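Local coordinates for VgrG protein (Vibrio cholerae, PDB 4DTH) that probably cross-links monomeric actin as a toxin, through an actin cross-linking domain that binds ATP and magnesium, at residues Leu194-Ala198 with Pro199-Lys203; Asn273-Glu276 with Ile277-Thr281; Phe350-Arg353 with Thr354-Glu358. All coordinates share one frame; numbering follows the deposited sequence.

Contact 1: residues Leu194-Ala198 with Pro199-Lys203; sequences LLESA and PWYQK
E196, near the end of helix 190-196, lies side by side with Y201, the two side chains pointing the same way, and CG of E196 comes within 3.9 Å of CE2 of Y201. The backbone O of E196 meets the edge of that ring near its plane, 3.4 Å from CD2 of Y201. With CG of Y201 anti to its own backbone N (chi1 -179°), the ring is turned back beside the end of the helix. The carboxylate of E196 is held from another loop, OE1 by the hydroxyl of S187 and OE2 by the backbone N of G185; K203 only approaches it, its NZ staying 5.3 Å from OE1 of E196. S197 then folds its hydroxyl back onto the helix, OG donating to L194 O at 2.6 Å. That carbonyl also accepts the backbone N of S197, so one residue grips it twice. A198 opens a type I beta turn ending at Y201, with P199 and W200 at the two corners, and the turn leads the chain away toward helix 204-212. The bond that closes it runs from Y201 N to A198 O, 3.1 Å. The methyl of A198 sits over one face of the W200 indole, a CH-pi contact with CB 3.8 Å from the centroid of the five-membered ring and 25° off the normal. W200 reaches this place because its CG stands between the backbone N and the carbonyl carbon (chi1 55°). Its buried NE1 bonds to I277 O, and its ring meets W275 edge-to-face.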
ATOM      1  N   LEU A 194       1.140  16.676   5.713  1.00 24.56           N
ATOM      2  CA  LEU A 194       2.118  15.596   5.790  1.00 23.75           C
ATOM      3  C   LEU A 194       2.355  15.018   4.371  1.00 26.61           C
ATOM      4  O   LEU A 194       3.502  14.820   3.967  1.00 26.12           O
ATOM      5  CB  LEU A 194       1.624  14.495   6.757  1.00 23.89           C
ATOM      6  CG  LEU A 194       2.535  13.287   6.941  1.00 28.38           C
ATOM      7  CD1 LEU A 194       3.858  13.680   7.604  1.00 28.51           C
ATOM      8  CD2 LEU A 194       1.837  12.200   7.753  1.00 31.97           C
ATOM      9  N   LEU A 195       1.264  14.782   3.613  1.00 22.44           N
ATOM     10  CA  LEU A 195       1.349  14.242   2.247  1.00 21.12           C
ATOM     11  C   LEU A 195       2.014  15.218   1.290  1.00 24.60           C
ATOM     12  O   LEU A 195       2.813  14.804   0.448  1.00 24.02           O
ATOM     13  CB  LEU A 195      -0.037  13.854   1.718  1.00 20.48           C
ATOM     14  CG  LEU A 195      -0.710  12.661   2.407  1.00 23.78           C
ATOM     15  CD1 LEU A 195      -2.131  12.560   1.979  1.00 23.53           C
ATOM     16  CD2 LEU A 195       0.042  11.352   2.141  1.00 25.43           C
ATOM     17  N   GLU A 196       1.702  16.511   1.431  1.00 22.57           N
ATOM     18  CA  GLU A 196       2.279  17.565   0.596  1.00 22.17           C
ATOM     19  C   GLU A 196       3.773  17.769   0.853  1.00 27.38           C
ATOM     20  O   GLU A 196       4.471  18.344   0.010  1.00 26.84           O
ATOM     21  CB  GLU A 196       1.510  18.871   0.762  1.00 23.27           C
ATOM     22  CG  GLU A 196       0.137  18.851   0.112  1.00 27.40           C
ATOM     23  CD  GLU A 196      -0.787  19.926   0.642  1.00 35.42           C
ATOM     24  OE1 GLU A 196      -0.281  20.926   1.197  1.00 29.91           O
ATOM     25  OE2 GLU A 196      -2.019  19.772   0.495  1.00 26.33           O
ATOM     26  N   SER A 197       4.271  17.267   1.998  1.00 24.64           N
ATOM     27  CA  SER A 197       5.694  17.337   2.332  1.00 25.18           C
ATOM     28  C   SER A 197       6.517  16.280   1.577  1.00 28.97           C
ATOM     29  O   SER A 197       7.748  16.306   1.669  1.00 28.91           O
ATOM     30  CB  SER A 197       5.913  17.244   3.841  1.00 30.39           C
ATOM     31  OG  SER A 197       5.797  15.907   4.300  1.00 41.62           O
ATOM     32  N   ALA A 198       5.855  15.370   0.811  1.00 23.53           N
ATOM     33  CA  ALA A 198       6.554  14.350   0.013  1.00 23.24           C
ATOM     34  C   ALA A 198       7.589  15.070  -0.872  1.00 25.57           C
ATOM     35  O   ALA A 198       7.266  16.122  -1.434  1.00 23.37           O
ATOM     36  CB  ALA A 198       5.571  13.577  -0.852  1.00 23.64           C
ATOM     37  N   PRO A 199       8.853  14.590  -0.917  1.00 24.99           N
ATOM     38  CA  PRO A 199       9.890  15.318  -1.686  1.00 25.17           C
ATOM     39  C   PRO A 199       9.567  15.512  -3.162  1.00 27.58           C
ATOM     40  O   PRO A 199       9.943  16.530  -3.746  1.00 27.55           O
ATOM     41  CB  PRO A 199      11.148  14.465  -1.500  1.00 27.65           C
ATOM     42  CG  PRO A 199      10.884  13.624  -0.314  1.00 33.03           C
ATOM     43  CD  PRO A 199       9.408  13.388  -0.264  1.00 28.00           C
ATOM     44  N   TRP A 200       8.841  14.546  -3.753  1.00 23.18           N
ATOM     45  CA  TRP A 200       8.452  14.602  -5.162  1.00 22.70           C
ATOM     46  C   TRP A 200       7.375  15.633  -5.458  1.00 23.71           C
ATOM     47  O   TRP A 200       7.230  16.024  -6.612  1.00 22.77           O
ATOM     48  CB  TRP A 200       8.029  13.216  -5.669  1.00 21.22           C
ATOM     49  CG  TRP A 200       6.934  12.564  -4.875  1.00 22.07           C
ATOM     50  CD1 TRP A 200       7.079  11.623  -3.900  1.00 24.38           C
ATOM     51  CD2 TRP A 200       5.523  12.794  -5.008  1.00 21.68           C
ATOM     52  NE1 TRP A 200       5.848  11.254  -3.409  1.00 23.86           N
ATOM     53  CE2 TRP A 200       4.874  11.964  -4.065  1.00 25.28           C
ATOM     54  CE3 TRP A 200       4.739  13.623  -5.832  1.00 23.25           C
ATOM     55  CZ2 TRP A 200       3.480  11.947  -3.916  1.00 24.79           C
ATOM     56  CZ3 TRP A 200       3.361  13.607  -5.681  1.00 24.64           C
ATOM     57  CH2 TRP A 200       2.744  12.781  -4.730  1.00 25.15           C
ATOM     58  N   TYR A 201       6.581  16.034  -4.445  1.00 20.65           N
ATOM     59  CA  TYR A 201       5.514  17.006  -4.670  1.00 20.92           C
ATOM     60  C   TYR A 201       6.058  18.420  -4.773  1.00 26.15           C
ATOM     61  O   TYR A 201       6.694  18.909  -3.835  1.00 26.69           O
ATOM     62  CB  TYR A 201       4.405  16.914  -3.609  1.00 21.22           C
ATOM     63  CG  TYR A 201       3.277  17.896  -3.850  1.00 21.72           C
ATOM     64  CD1 TYR A 201       2.454  17.785  -4.970  1.00 22.92           C
ATOM     65  CD2 TYR A 201       3.045  18.948  -2.971  1.00 22.83           C
ATOM     66  CE1 TYR A 201       1.416  18.690  -5.197  1.00 23.34           C
ATOM     67  CE2 TYR A 201       2.000  19.847  -3.179  1.00 23.75           C
ATOM     68  CZ  TYR A 201       1.190  19.716  -4.294  1.00 27.80           C
ATOM     69  OH  TYR A 201       0.184  20.622  -4.509  1.00 27.78           O
ATOM     70  N   GLN A 202       5.795  19.075  -5.910  1.00 22.62           N
ATOM     71  CA  GLN A 202       6.284  20.430  -6.175  1.00 22.53           C
ATOM     72  C   GLN A 202       5.164  21.444  -6.078  1.00 26.12           C
ATOM     73  O   GLN A 202       4.477  21.731  -7.062  1.00 24.72           O
ATOM     74  CB  GLN A 202       7.010  20.488  -7.525  1.00 23.23           C
ATOM     75  CG  GLN A 202       8.128  19.457  -7.627  1.00 25.56           C
ATOM     76  CD  GLN A 202       8.953  19.654  -8.869  1.00 33.01           C
ATOM     77  OE1 GLN A 202       9.445  20.750  -9.138  1.00 27.32           O
ATOM     78  NE2 GLN A 202       9.158  18.589  -9.626  1.00 24.17           N
ATOM     79  N   LYS A 203       4.959  21.974  -4.869  1.00 24.88           N
ATOM     80  CA  LYS A 203       3.898  22.940  -4.632  1.00 26.53           C
ATOM     81  C   LYS A 203       3.976  24.210  -5.505  1.00 30.34           C
ATOM     82  O   LYS A 203       2.935  24.798  -5.804  1.00 29.66           O
ATOM     83  CB  LYS A 203       3.791  23.263  -3.153  1.00 31.16           C
ATOM     84  CG  LYS A 203       2.543  24.041  -2.820  1.00 52.58           C
ATOM     85  CD  LYS A 203       1.785  23.404  -1.666  1.00 66.80           C
ATOM     86  CE  LYS A 203       0.866  24.406  -1.013  1.00 79.84           C
ATOM     87  NZ  LYS A 203       1.582  25.571  -0.438  1.00 89.42           N
TER
HETATM   88  O   HOH W   1       7.019  18.901  -1.059  1.00 30.06           O

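Contact 2: residues Asn273-Glu276 with Ile277-Thr281; sequences NAWE and ILPRT. With ATP (adenosine-5'-triphosphate), chain B.
Helix 269-275 gives way to strand 277-279 here through a single residue, E276, and W275 folds across this junction onto L278 and P279. E276 leaves helical geometry with a positive phi (73°) at the centre of a classic gamma turn, W275-E276-I277, turning the chain sharply aside, so that I277 N bonds weakly back to W275 O (2.8 Å). A methyl of L278 sits over one face of the W275 indole. Its CD1 lies 3.8 Å from the centroid of the five-membered ring, 27° off the normal, which makes a CH-pi contact. The leucine can reach the indole because its CG is anti to the backbone N (chi1 177°). The six-membered part of the indole takes the proline: CD of P279 is 3.5 Å from CE3 of W275, and the two side chains cross at about a right angle. K237, T238 and L241 of helix 221-245 also pack on W275. Further along, R280 bends at its second and third torsions and brings its guanidinium to the triphosphate, with O2G of ATP over one face, 3.3 Å from NH2 of R280. NH2 also lies beside O1A of the alpha phosphate, at a spacing too short to be trusted. NH1 bonds to H331 O, which helps to fix the group's rotation. R280 belongs to the ATP pocket, where its guanidinium meets oxygens of the alpha and gamma phosphates.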
ATOM      1  N   ASN A 273      10.715   2.632  -2.636  1.00 19.77           N
ATOM      2  CA  ASN A 273      11.365   3.319  -1.517  1.00 19.84           C
ATOM      3  C   ASN A 273      11.794   4.735  -1.880  1.00 23.59           C
ATOM      4  O   ASN A 273      11.682   5.633  -1.050  1.00 22.23           O
ATOM      5  CB  ASN A 273      12.548   2.508  -0.990  1.00 20.40           C
ATOM      6  CG  ASN A 273      12.125   1.285  -0.210  1.00 32.80           C
ATOM      7  OD1 ASN A 273      10.954   1.120   0.155  1.00 27.21           O
ATOM      8  ND2 ASN A 273      13.062   0.384   0.036  1.00 29.06           N
ATOM      9  N   ALA A 274      12.237   4.941  -3.136  1.00 21.38           N
ATOM     10  CA  ALA A 274      12.661   6.251  -3.625  1.00 21.00           C
ATOM     11  C   ALA A 274      11.528   7.287  -3.632  1.00 23.45           C
ATOM     12  O   ALA A 274      11.811   8.472  -3.501  1.00 23.04           O
ATOM     13  CB  ALA A 274      13.287   6.130  -5.000  1.00 21.32           C
ATOM     14  N   TRP A 275      10.249   6.855  -3.754  1.00 20.03           N
ATOM     15  CA  TRP A 275       9.110   7.776  -3.680  1.00 19.46           C
ATOM     16  C   TRP A 275       8.953   8.312  -2.242  1.00 23.02           C
ATOM     17  O   TRP A 275       8.513   9.451  -2.071  1.00 22.25           O
ATOM     18  CB  TRP A 275       7.799   7.076  -4.080  1.00 18.46           C
ATOM     19  CG  TRP A 275       7.628   6.899  -5.556  1.00 18.90           C
ATOM     20  CD1 TRP A 275       7.996   5.818  -6.299  1.00 20.99           C
ATOM     21  CD2 TRP A 275       6.991   7.813  -6.460  1.00 18.32           C
ATOM     22  NE1 TRP A 275       7.617   5.993  -7.609  1.00 19.92           N
ATOM     23  CE2 TRP A 275       7.041   7.229  -7.746  1.00 21.18           C
ATOM     24  CE3 TRP A 275       6.432   9.098  -6.320  1.00 19.31           C
ATOM     25  CZ2 TRP A 275       6.550   7.878  -8.886  1.00 19.98           C
ATOM     26  CZ3 TRP A 275       5.919   9.730  -7.446  1.00 20.28           C
ATOM     27  CH2 TRP A 275       5.981   9.124  -8.711  1.00 20.52           C
ATOM     28  N   GLU A 276       9.270   7.464  -1.221  1.00 20.72           N
ATOM     29  CA  GLU A 276       9.139   7.702   0.240  1.00 21.08           C
ATOM     30  C   GLU A 276       7.659   7.649   0.643  1.00 23.89           C
ATOM     31  O   GLU A 276       7.264   6.819   1.462  1.00 22.72           O
ATOM     32  CB  GLU A 276       9.807   9.011   0.699  1.00 23.07           C
ATOM     33  CG  GLU A 276      11.314   9.021   0.477  1.00 30.11           C
ATOM     34  CD  GLU A 276      12.024  10.275   0.949  1.00 42.43           C
ATOM     35  OE1 GLU A 276      13.104  10.575   0.395  1.00 42.37           O
ATOM     36  OE2 GLU A 276      11.502  10.962   1.857  1.00 35.08           O
ATOM     37  N   ILE A 277       6.855   8.534   0.053  1.00 20.50           N
ATOM     38  CA  ILE A 277       5.405   8.577   0.173  1.00 19.88           C
ATOM     39  C   ILE A 277       4.961   8.142  -1.228  1.00 22.87           C
ATOM     40  O   ILE A 277       5.046   8.908  -2.196  1.00 21.56           O
ATOM     41  CB  ILE A 277       4.873   9.969   0.605  1.00 22.52           C
ATOM     42  CG1 ILE A 277       5.414  10.331   2.010  1.00 22.20           C
ATOM     43  CG2 ILE A 277       3.338   9.980   0.586  1.00 22.85           C
ATOM     44  CD1 ILE A 277       5.191  11.790   2.485  1.00 23.97           C
ATOM     45  N   LEU A 278       4.565   6.880  -1.332  1.00 19.34           N
ATOM     46  CA  LEU A 278       4.234   6.258  -2.608  1.00 18.22           C
ATOM     47  C   LEU A 278       2.767   6.413  -3.025  1.00 20.83           C
ATOM     48  O   LEU A 278       1.892   5.867  -2.354  1.00 20.00           O
ATOM     49  CB  LEU A 278       4.613   4.758  -2.546  1.00 18.66           C
ATOM     50  CG  LEU A 278       4.292   3.884  -3.763  1.00 22.65           C
ATOM     51  CD1 LEU A 278       5.170   4.245  -4.957  1.00 22.48           C
ATOM     52  CD2 LEU A 278       4.442   2.397  -3.416  1.00 22.15           C
ATOM     53  N   PRO A 279       2.474   7.096  -4.157  1.00 18.01           N
ATOM     54  CA  PRO A 279       1.079   7.147  -4.635  1.00 17.48           C
ATOM     55  C   PRO A 279       0.556   5.725  -4.896  1.00 21.21           C
ATOM     56  O   PRO A 279       1.271   4.897  -5.480  1.00 21.12           O
ATOM     57  CB  PRO A 279       1.187   7.945  -5.937  1.00 18.64           C
ATOM     58  CG  PRO A 279       2.449   8.785  -5.754  1.00 22.67           C
ATOM     59  CD  PRO A 279       3.378   7.816  -5.074  1.00 19.02           C
ATOM     60  N   ARG A 280      -0.643   5.418  -4.383  1.00 18.72           N
ATOM     61  CA  ARG A 280      -1.235   4.089  -4.516  1.00 18.58           C
ATOM     62  C   ARG A 280      -2.465   4.085  -5.402  1.00 22.41           C
ATOM     63  O   ARG A 280      -3.084   3.033  -5.570  1.00 22.40           O
ATOM     64  CB  ARG A 280      -1.589   3.502  -3.126  1.00 19.42           C
ATOM     65  CG  ARG A 280      -0.378   3.135  -2.272  1.00 24.47           C
ATOM     66  CD  ARG A 280       0.333   1.847  -2.683  1.00 29.31           C
ATOM     67  NE  ARG A 280      -0.539   0.670  -2.631  1.00 37.01           N
ATOM     68  CZ  ARG A 280      -1.026   0.055  -3.704  1.00 50.81           C
ATOM     69  NH1 ARG A 280      -0.738   0.498  -4.921  1.00 40.11           N
ATOM     70  NH2 ARG A 280      -1.799  -1.009  -3.569  1.00 40.16           N
ATOM     71  N   THR A 281      -2.839   5.248  -5.949  1.00 18.15           N
ATOM     72  CA  THR A 281      -4.033   5.351  -6.786  1.00 18.55           C
ATOM     73  C   THR A 281      -3.600   5.712  -8.187  1.00 22.92           C
ATOM     74  O   THR A 281      -2.688   6.525  -8.370  1.00 21.90           O
ATOM     75  CB  THR A 281      -5.029   6.361  -6.175  1.00 22.10           C
ATOM     76  OG1 THR A 281      -5.372   5.942  -4.853  1.00 20.97           O
ATOM     77  CG2 THR A 281      -6.322   6.530  -7.011  1.00 23.83           C
TER
HETATM   78  PG  ATP B 401       1.251  -3.302  -3.259  0.50 92.25           P
HETATM   79  O1G ATP B 401       1.984  -2.140  -2.667  0.50 93.34           O
HETATM   80  O2G ATP B 401       0.658  -2.943  -4.592  0.50 92.91           O
HETATM   81  O3G ATP B 401       2.137  -4.501  -3.441  0.50 92.76           O
HETATM   82  PB  ATP B 401      -1.057  -4.640  -2.170  0.50 85.57           P
HETATM   83  O1B ATP B 401      -1.720  -4.742  -3.486  0.50 86.37           O
HETATM   84  O2B ATP B 401      -0.524  -6.001  -1.793  0.50 86.26           O
HETATM   85  O3B ATP B 401       0.068  -3.664  -2.241  0.50 89.32           O
HETATM   86  PA  ATP B 401      -3.179  -3.114  -1.084  0.60 72.32           P
HETATM   87  O1A ATP B 401      -3.213  -2.473  -2.416  0.60 72.73           O
HETATM   88  O2A ATP B 401      -4.531  -3.800  -0.866  0.60 73.13           O
HETATM   89  O3A ATP B 401      -2.101  -4.142  -1.060  0.60 79.31           O
HETATM   90  O5' ATP B 401      -2.908  -1.985   0.023  1.00 62.23           O
HETATM   91  C5' ATP B 401      -3.105  -2.383   1.390  1.00 49.47           C
HETATM   92  C4' ATP B 401      -2.973  -1.228   2.347  1.00 37.98           C
HETATM   93  O4' ATP B 401      -3.893  -0.162   1.975  1.00 33.12           O
HETATM   94  C3' ATP B 401      -3.334  -1.586   3.790  1.00 31.22           C
HETATM   95  O3' ATP B 401      -2.546  -0.874   4.742  1.00 26.13           O
HETATM   96  C2' ATP B 401      -4.800  -1.184   3.855  1.00 30.31           C
HETATM   97  O2' ATP B 401      -5.305  -1.046   5.173  1.00 30.31           O
HETATM   98  C1' ATP B 401      -4.730   0.120   3.087  1.00 30.37           C
HETATM   99  N9  ATP B 401      -6.004   0.670   2.616  1.00 27.29           N
HETATM  100  C8  ATP B 401      -6.910   0.067   1.787  1.00 27.41           C
HETATM  101  N7  ATP B 401      -7.959   0.810   1.527  1.00 26.83           N
HETATM  102  C5  ATP B 401      -7.728   1.981   2.236  1.00 24.86           C
HETATM  103  C6  ATP B 401      -8.455   3.180   2.371  1.00 25.60           C
HETATM  104  N6  ATP B 401      -9.628   3.416   1.769  1.00 25.24           N
HETATM  105  N1  ATP B 401      -7.922   4.154   3.143  1.00 25.54           N
HETATM  106  C2  ATP B 401      -6.744   3.939   3.736  1.00 23.81           C
HETATM  107  N3  ATP B 401      -5.968   2.859   3.682  1.00 23.91           N
HETATM  108  C4  ATP B 401      -6.518   1.901   2.914  1.00 25.76           C

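Contact 3: residues Phe350-Arg353 with Thr354-Glu358; sequences FEFR and TVPNE. With SO4 (sulfate ion), chain F.
Apolar packing between F352 and P356 carries the contact across the bend: CD of P356 lies 3.6 Å from CD2 of F352, and CG of P356 is 3.7 Å from the same atom. The two side chains cross at about a right angle, the phenyl ring being met obliquely by the pyrrolidine. L194 and L195 of helix 190-196 and I277 add further hydrophobic cover to F352. No hydrogen bond joins the two segments. F352 is the last residue of strand 343-352, which is flanked by strands 173-180 and 277-279, antiparallel to both; the chain turns off through R353 into 354-358. The charged interactions belong to E351 of the strand and R353, the first residue beyond it. NH1 of R353 forms a salt bridge of 2.8 Å with OE2 of E351, approaching on the syn side but 33° out of the carboxylate plane. E351 also binds magnesium together with E28 and Q174, so the arginine is a second-shell partner of that site. A sulfate ion, probably from the crystallisation liquor, takes two bonds, both nearly straight: R353 NH1 to O4 at 2.9 Å and R353 NH2 to O2 at 2.8 Å. The sulfur lies at the guanidinium edge, in its plane. The side chain of R353 curls (chi2 -68°, chi3 -69°) to present its head to the sulfate, while NE bonds to OD1 of N273, and K272 holds the same sulfate.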
ATOM      1  N   PHE A 350      -1.888   6.911  -0.296  1.00 17.41           N
ATOM      2  CA  PHE A 350      -0.434   7.031  -0.268  1.00 17.85           C
ATOM      3  C   PHE A 350       0.171   6.128   0.761  1.00 21.32           C
ATOM      4  O   PHE A 350      -0.274   6.111   1.909  1.00 20.75           O
ATOM      5  CB  PHE A 350      -0.021   8.491   0.003  1.00 19.40           C
ATOM      6  CG  PHE A 350      -0.592   9.452  -1.007  1.00 19.92           C
ATOM      7  CD1 PHE A 350       0.082   9.716  -2.197  1.00 21.02           C
ATOM      8  CD2 PHE A 350      -1.836  10.042  -0.804  1.00 21.04           C
ATOM      9  CE1 PHE A 350      -0.478  10.553  -3.163  1.00 21.11           C
ATOM     10  CE2 PHE A 350      -2.394  10.886  -1.769  1.00 23.20           C
ATOM     11  CZ  PHE A 350      -1.717  11.127  -2.945  1.00 21.61           C
ATOM     12  N   GLU A 351       1.217   5.398   0.357  1.00 18.76           N
ATOM     13  CA  GLU A 351       1.905   4.473   1.243  1.00 18.88           C
ATOM     14  C   GLU A 351       3.190   5.091   1.781  1.00 22.12           C
ATOM     15  O   GLU A 351       4.076   5.473   1.006  1.00 20.87           O
ATOM     16  CB  GLU A 351       2.205   3.165   0.483  1.00 20.29           C
ATOM     17  CG  GLU A 351       2.974   2.136   1.292  1.00 23.92           C
ATOM     18  CD  GLU A 351       3.340   0.879   0.526  1.00 36.01           C
ATOM     19  OE1 GLU A 351       2.525   0.424  -0.305  1.00 36.49           O
ATOM     20  OE2 GLU A 351       4.413   0.306   0.817  1.00 30.25           O
ATOM     21  N   PHE A 352       3.302   5.154   3.112  1.00 19.13           N
ATOM     22  CA  PHE A 352       4.511   5.624   3.786  1.00 18.99           C
ATOM     23  C   PHE A 352       5.413   4.399   3.902  1.00 23.23           C
ATOM     24  O   PHE A 352       5.137   3.499   4.703  1.00 23.08           O
ATOM     25  CB  PHE A 352       4.171   6.214   5.165  1.00 20.56           C
ATOM     26  CG  PHE A 352       3.465   7.545   5.062  1.00 21.34           C
ATOM     27  CD1 PHE A 352       2.097   7.608   4.807  1.00 23.25           C
ATOM     28  CD2 PHE A 352       4.170   8.736   5.206  1.00 23.10           C
ATOM     29  CE1 PHE A 352       1.446   8.844   4.699  1.00 24.39           C
ATOM     30  CE2 PHE A 352       3.512   9.970   5.118  1.00 24.68           C
ATOM     31  CZ  PHE A 352       2.162  10.015   4.848  1.00 22.55           C
ATOM     32  N   ARG A 353       6.457   4.339   3.061  1.00 19.98           N
ATOM     33  CA  ARG A 353       7.411   3.216   2.992  1.00 19.37           C
ATOM     34  C   ARG A 353       8.094   2.965   4.333  1.00 24.56           C
ATOM     35  O   ARG A 353       8.323   1.818   4.714  1.00 24.14           O
ATOM     36  CB  ARG A 353       8.409   3.411   1.844  1.00 17.56           C
ATOM     37  CG  ARG A 353       7.722   3.465   0.456  1.00 21.22           C
ATOM     38  CD  ARG A 353       7.114   2.123   0.036  1.00 24.18           C
ATOM     39  NE  ARG A 353       8.156   1.128  -0.244  1.00 23.25           N
ATOM     40  CZ  ARG A 353       7.937  -0.163  -0.471  1.00 27.16           C
ATOM     41  NH1 ARG A 353       6.700  -0.650  -0.445  1.00 22.10           N
ATOM     42  NH2 ARG A 353       8.952  -0.976  -0.742  1.00 21.09           N
ATOM     43  N   THR A 354       8.391   4.057   5.048  1.00 22.38           N
ATOM     44  CA  THR A 354       8.882   4.061   6.428  1.00 22.45           C
ATOM     45  C   THR A 354       7.837   4.896   7.172  1.00 25.44           C
ATOM     46  O   THR A 354       7.482   5.987   6.699  1.00 24.90           O
ATOM     47  CB  THR A 354      10.300   4.675   6.510  1.00 28.43           C
ATOM     48  OG1 THR A 354      11.222   3.758   5.929  1.00 28.14           O
ATOM     49  CG2 THR A 354      10.740   4.954   7.950  1.00 29.08           C
ATOM     50  N   VAL A 355       7.330   4.391   8.308  1.00 22.52           N
ATOM     51  CA  VAL A 355       6.317   5.128   9.068  1.00 22.28           C
ATOM     52  C   VAL A 355       6.983   6.371   9.701  1.00 26.59           C
ATOM     53  O   VAL A 355       7.938   6.217  10.469  1.00 26.59           O
ATOM     54  CB  VAL A 355       5.576   4.261  10.120  1.00 25.48           C
ATOM     55  CG1 VAL A 355       4.530   5.085  10.867  1.00 25.28           C
ATOM     56  CG2 VAL A 355       4.924   3.037   9.472  1.00 25.05           C
ATOM     57  N   PRO A 356       6.512   7.596   9.380  1.00 23.61           N
ATOM     58  CA  PRO A 356       7.128   8.792   9.980  1.00 24.21           C
ATOM     59  C   PRO A 356       6.692   8.963  11.433  1.00 29.39           C
ATOM     60  O   PRO A 356       5.726   8.322  11.865  1.00 27.28           O
ATOM     61  CB  PRO A 356       6.611   9.931   9.091  1.00 26.13           C
ATOM     62  CG  PRO A 356       5.263   9.456   8.644  1.00 29.66           C
ATOM     63  CD  PRO A 356       5.386   7.958   8.489  1.00 24.98           C
ATOM     64  N   ASN A 357       7.379   9.850  12.181  1.00 28.17           N
ATOM     65  CA  ASN A 357       7.060  10.131  13.588  1.00 28.41           C
ATOM     66  C   ASN A 357       5.588  10.498  13.801  1.00 30.98           C
ATOM     67  O   ASN A 357       4.974  10.011  14.753  1.00 29.98           O
ATOM     68  CB  ASN A 357       7.974  11.225  14.150  1.00 32.46           C
ATOM     69  CG  ASN A 357       9.444  10.876  14.156  1.00 62.83           C
ATOM     70  OD1 ASN A 357      10.286  11.640  13.673  1.00 63.99           O
ATOM     71  ND2 ASN A 357       9.790   9.720  14.703  1.00 54.82           N
ATOM     72  N   GLU A 358       5.011  11.300  12.879  1.00 26.99           N
ATOM     73  CA  GLU A 358       3.612  11.748  12.904  1.00 26.66           C
ATOM     74  C   GLU A 358       2.586  10.591  12.890  1.00 29.56           C
ATOM     75  O   GLU A 358       1.463  10.766  13.362  1.00 28.61           O
ATOM     76  CB  GLU A 358       3.322  12.696  11.726  1.00 28.27           C
ATOM     77  CG  GLU A 358       4.105  14.000  11.757  1.00 38.42           C
ATOM     78  CD  GLU A 358       5.402  14.017  10.971  1.00 53.99           C
ATOM     79  OE1 GLU A 358       6.076  12.966  10.880  1.00 34.86           O
ATOM     80  OE2 GLU A 358       5.764  15.108  10.472  1.00 50.90           O
TER
HETATM   81  S   SO4 F 405       7.316  -4.273  -1.459  1.00 36.72           S
HETATM   82  O1  SO4 F 405       7.263  -5.654  -0.967  1.00 39.88           O
HETATM   83  O2  SO4 F 405       8.582  -3.683  -1.100  1.00 36.12           O
HETATM   84  O3  SO4 F 405       7.130  -4.287  -2.898  1.00 37.79           O
HETATM   85  O4  SO4 F 405       6.227  -3.501  -0.857  1.00 37.07           O

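Contacts 2 and 3 lie on neighbouring antiparallel strands, 277-279 and 343-352 respectively, joined where L278 N bonds to E351 O at 2.8 Å. Contact 1 lies against them from the end of helix 190-196, with L195 packing on F350 and F352. Contact 2 is the most buried of the three; contacts 1 and 3 are partly buried, with exposed residues in each. Their chemistry follows this placement. Contact 1, whose W200 side chain is about 14 Å from the bound ATP, is a turn with aromatic packing. Contact 2 couples a hydrophobic corner to a phosphate-facing arginine, and contact 3 sets apolar packing beside a charged, magnesium-linked edge.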